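Local coordinates for gentamicin resistance protein (Enterococcus gallinarum, PDB 6CTZ) that probably transfers a phosphate from a guanine nucleotide to the 2"-hydroxyl of aminoglycosides such as kanamycin and gentamicin, inactivating them, at residues 268-273 against 280-285. The protein carries 2 engineered substitutions. Numbering follows the deposited sequence.
Sequences SYLLEG and DWISEG. With KAN (kanamycin a), chain E.
The Y269 ring is sandwiched between W281 and the antibiotic: NE1 of W281 sits over the centre of one face, 3.3 Å from Y269 CZ. A sugar ring of kanamycin A lies across the opposite face, with KAN O5 3.4 Å from Y269 CE1. The two aromatic planes are inclined at 47°, so the indole meets the phenol obliquely, through its N-H corner. At the phenol edge, the extended side chain of E284 brings in its carboxylate, turned 90° to the ring, and Y269 OH lies 3.0 Å from E284 OE1, a probable hydrogen bond although the proton has another acceptor within reach. W281 in turn lies flat across helix 251-276, one face on G273 and on the backbone of E272. CA of G273 makes a CH-pi contact 3.5 Å from the centroid of the five-membered ring, while CB of E272 approaches CZ2 of W281 at 3.5 Å. Farther round the interface, CD1 of L270 rests against the I282 backbone, 3.5 Å from I282 O, and meets CG2 of I282 at 4.2 Å. Glycines G273 and G285 bring the backbones close, the local axes being 8.2 Å apart. The contacts pack helices 251-276 and 279-296 together as an antiparallel helical hairpin, local axes at 162°, whose Y269 helps line the kanamycin pocket of this kinase-like aminoglycoside phosphotransferase.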
loop_
_atom_site.group_PDB
_atom_site.type_symbol
_atom_site.label_atom_id
_atom_site.label_comp_id
_atom_site.label_asym_id
_atom_site.label_seq_id
_atom_site.Cartn_x
_atom_site.Cartn_y
_atom_site.Cartn_z
ATOM N N SER A 268 2.915 13.585 2.434
ATOM C CA SER A 268 3.637 12.534 3.080
ATOM C C SER A 268 4.879 12.135 2.300
ATOM O O SER A 268 5.889 11.885 2.877
ATOM C CB SER A 268 2.776 11.306 3.255
ATOM O OG SER A 268 1.815 11.483 4.235
ATOM N N TYR A 269 4.764 12.081 0.998
ATOM C CA TYR A 269 5.889 11.737 0.140
ATOM C C TYR A 269 6.999 12.771 0.261
ATOM O O TYR A 269 8.177 12.418 0.373
ATOM C CB TYR A 269 5.399 11.632 -1.301
ATOM C CG TYR A 269 6.439 11.145 -2.281
ATOM C CD1 TYR A 269 6.901 9.834 -2.242
ATOM C CD2 TYR A 269 6.940 11.989 -3.261
ATOM C CE1 TYR A 269 7.843 9.382 -3.143
ATOM C CE2 TYR A 269 7.885 11.542 -4.172
ATOM C CZ TYR A 269 8.334 10.239 -4.109
ATOM O OH TYR A 269 9.270 9.796 -5.015
ATOM N N LEU A 270 6.639 14.056 0.258
ATOM C CA LEU A 270 7.629 15.105 0.466
ATOM C C LEU A 270 8.273 14.996 1.843
ATOM O O LEU A 270 9.489 15.159 1.979
ATOM C CB LEU A 270 6.981 16.475 0.275
ATOM C CG LEU A 270 7.880 17.675 0.568
ATOM C CD1 LEU A 270 9.151 17.603 -0.267
ATOM C CD2 LEU A 270 7.118 18.950 0.293
ATOM N N LEU A 271 7.475 14.715 2.880
ATOM C CA LEU A 271 8.038 14.594 4.224
ATOM C C LEU A 271 9.063 13.470 4.304
ATOM O O LEU A 271 10.065 13.582 5.022
ATOM C CB LEU A 271 6.923 14.386 5.245
ATOM C CG LEU A 271 6.226 15.665 5.698
ATOM C CD1 LEU A 271 5.002 15.321 6.513
ATOM C CD2 LEU A 271 7.186 16.522 6.507
ATOM N N GLU A 272 8.829 12.373 3.580
ATOM C CA GLU A 272 9.810 11.294 3.536
ATOM C C GLU A 272 11.107 11.758 2.890
ATOM O O GLU A 272 12.200 11.394 3.343
ATOM C CB GLU A 272 9.237 10.094 2.783
ATOM C CG GLU A 272 8.104 9.384 3.498
ATOM C CD GLU A 272 8.585 8.444 4.589
ATOM O OE1 GLU A 272 7.734 7.978 5.379
ATOM O OE2 GLU A 272 9.801 8.162 4.653
ATOM N N GLY A 273 11.011 12.565 1.830
ATOM C CA GLY A 273 12.212 13.107 1.217
ATOM C C GLY A 273 12.952 14.062 2.134
ATOM O O GLY A 273 14.186 14.072 2.170
ATOM N N ASP A 280 16.992 15.755 -4.523
ATOM C CA ASP A 280 16.213 15.357 -5.694
ATOM C C ASP A 280 14.795 14.963 -5.302
ATOM O O ASP A 280 13.825 15.357 -5.960
ATOM C CB ASP A 280 16.891 14.189 -6.411
ATOM C CG ASP A 280 18.204 14.577 -7.062
ATOM O OD1 ASP A 280 18.372 15.759 -7.431
ATOM O OD2 ASP A 280 19.068 13.688 -7.213
ATOM N N TRP A 281 14.663 14.168 -4.238
ATOM C CA TRP A 281 13.350 13.764 -3.744
ATOM C C TRP A 281 12.553 14.973 -3.273
ATOM O O TRP A 281 11.361 15.099 -3.582
ATOM C CB TRP A 281 13.561 12.777 -2.598
ATOM C CG TRP A 281 12.365 12.029 -2.102
ATOM C CD1 TRP A 281 11.046 12.333 -2.290
ATOM C CD2 TRP A 281 12.395 10.834 -1.317
ATOM N NE1 TRP A 281 10.257 11.396 -1.666
ATOM C CE2 TRP A 281 11.064 10.465 -1.064
ATOM C CE3 TRP A 281 13.427 10.040 -0.801
ATOM C CZ2 TRP A 281 10.733 9.336 -0.318
ATOM C CZ3 TRP A 281 13.098 8.918 -0.066
ATOM C CH2 TRP A 281 11.763 8.577 0.170
ATOM N N ILE A 282 13.198 15.875 -2.530
ATOM C CA ILE A 282 12.530 17.090 -2.064
ATOM C C ILE A 282 11.998 17.889 -3.247
ATOM O O ILE A 282 10.829 18.296 -3.271
ATOM C CB ILE A 282 13.484 17.925 -1.188
ATOM C CG1 ILE A 282 13.719 17.229 0.154
ATOM C CG2 ILE A 282 12.933 19.329 -0.976
ATOM C CD1 ILE A 282 14.936 17.741 0.897
ATOM N N SER A 283 12.847 18.117 -4.252
ATOM C CA SER A 283 12.416 18.863 -5.429
ATOM C C SER A 283 11.287 18.144 -6.155
ATOM O O SER A 283 10.314 18.778 -6.583
ATOM C CB SER A 283 13.603 19.109 -6.359
ATOM O OG SER A 283 14.576 19.913 -5.717
ATOM N N GLU A 284 11.389 16.819 -6.288
ATOM C CA GLU A 284 10.313 16.049 -6.903
ATOM C C GLU A 284 9.013 16.191 -6.121
ATOM O O GLU A 284 7.941 16.366 -6.709
ATOM C CB GLU A 284 10.709 14.575 -7.005
ATOM C CG GLU A 284 9.629 13.682 -7.607
ATOM C CD GLU A 284 9.877 12.199 -7.362
ATOM O OE1 GLU A 284 10.790 11.865 -6.578
ATOM O OE2 GLU A 284 9.159 11.367 -7.953
ATOM N N GLY A 285 9.088 16.117 -4.790
ATOM C CA GLY A 285 7.876 16.193 -3.989
ATOM C C GLY A 285 7.221 17.559 -4.054
ATOM O O GLY A 285 5.990 17.668 -4.090
HETATM C C1 KAN E . 4.667 8.298 -4.647
HETATM C C2 KAN E . 4.126 9.689 -4.979
HETATM C C3 KAN E . 3.769 9.754 -6.449
HETATM C C4 KAN E . 5.031 9.445 -7.239
HETATM C C5 KAN E . 5.588 8.074 -6.869
HETATM C C6 KAN E . 6.903 7.787 -7.588
HETATM C C7 KAN E . 2.567 3.712 -3.019
HETATM C C8 KAN E . 3.777 4.416 -2.411
HETATM C C9 KAN E . 3.813 5.881 -2.859
HETATM C C10 KAN E . 3.806 6.010 -4.382
HETATM C C11 KAN E . 2.623 5.244 -4.979
HETATM C C12 KAN E . 2.626 3.784 -4.539
HETATM C C13 KAN E . 4.810 4.436 -0.212
HETATM C C14 KAN E . 4.756 3.524 1.003
HETATM C C15 KAN E . 3.542 3.912 1.853
HETATM C C16 KAN E . 3.628 5.389 2.223
HETATM C C17 KAN E . 3.786 6.224 0.967
HETATM C C18 KAN E . 4.003 7.680 1.348
HETATM N N1 KAN E . 7.392 6.495 -7.143
HETATM N N2 KAN E . 2.634 5.306 -6.436
HETATM N N3 KAN E . 2.531 2.324 -2.564
HETATM N N4 KAN E . 3.431 3.109 3.065
HETATM O O5 KAN E . 5.782 7.916 -5.459
HETATM O O6 KAN E . 2.965 9.936 -4.182
HETATM O O7 KAN E . 3.282 11.054 -6.799
HETATM O O8 KAN E . 4.723 9.477 -8.634
HETATM O O9 KAN E . 3.591 7.365 -4.785
HETATM O O10 KAN E . 5.014 6.494 -2.362
HETATM O O11 KAN E . 3.622 4.297 -0.990
HETATM O O12 KAN E . 4.917 5.785 0.234
HETATM O O13 KAN E . 4.697 2.171 0.543
HETATM O O14 KAN E . 2.443 5.837 2.902
HETATM O O15 KAN E . 4.145 8.462 0.158
#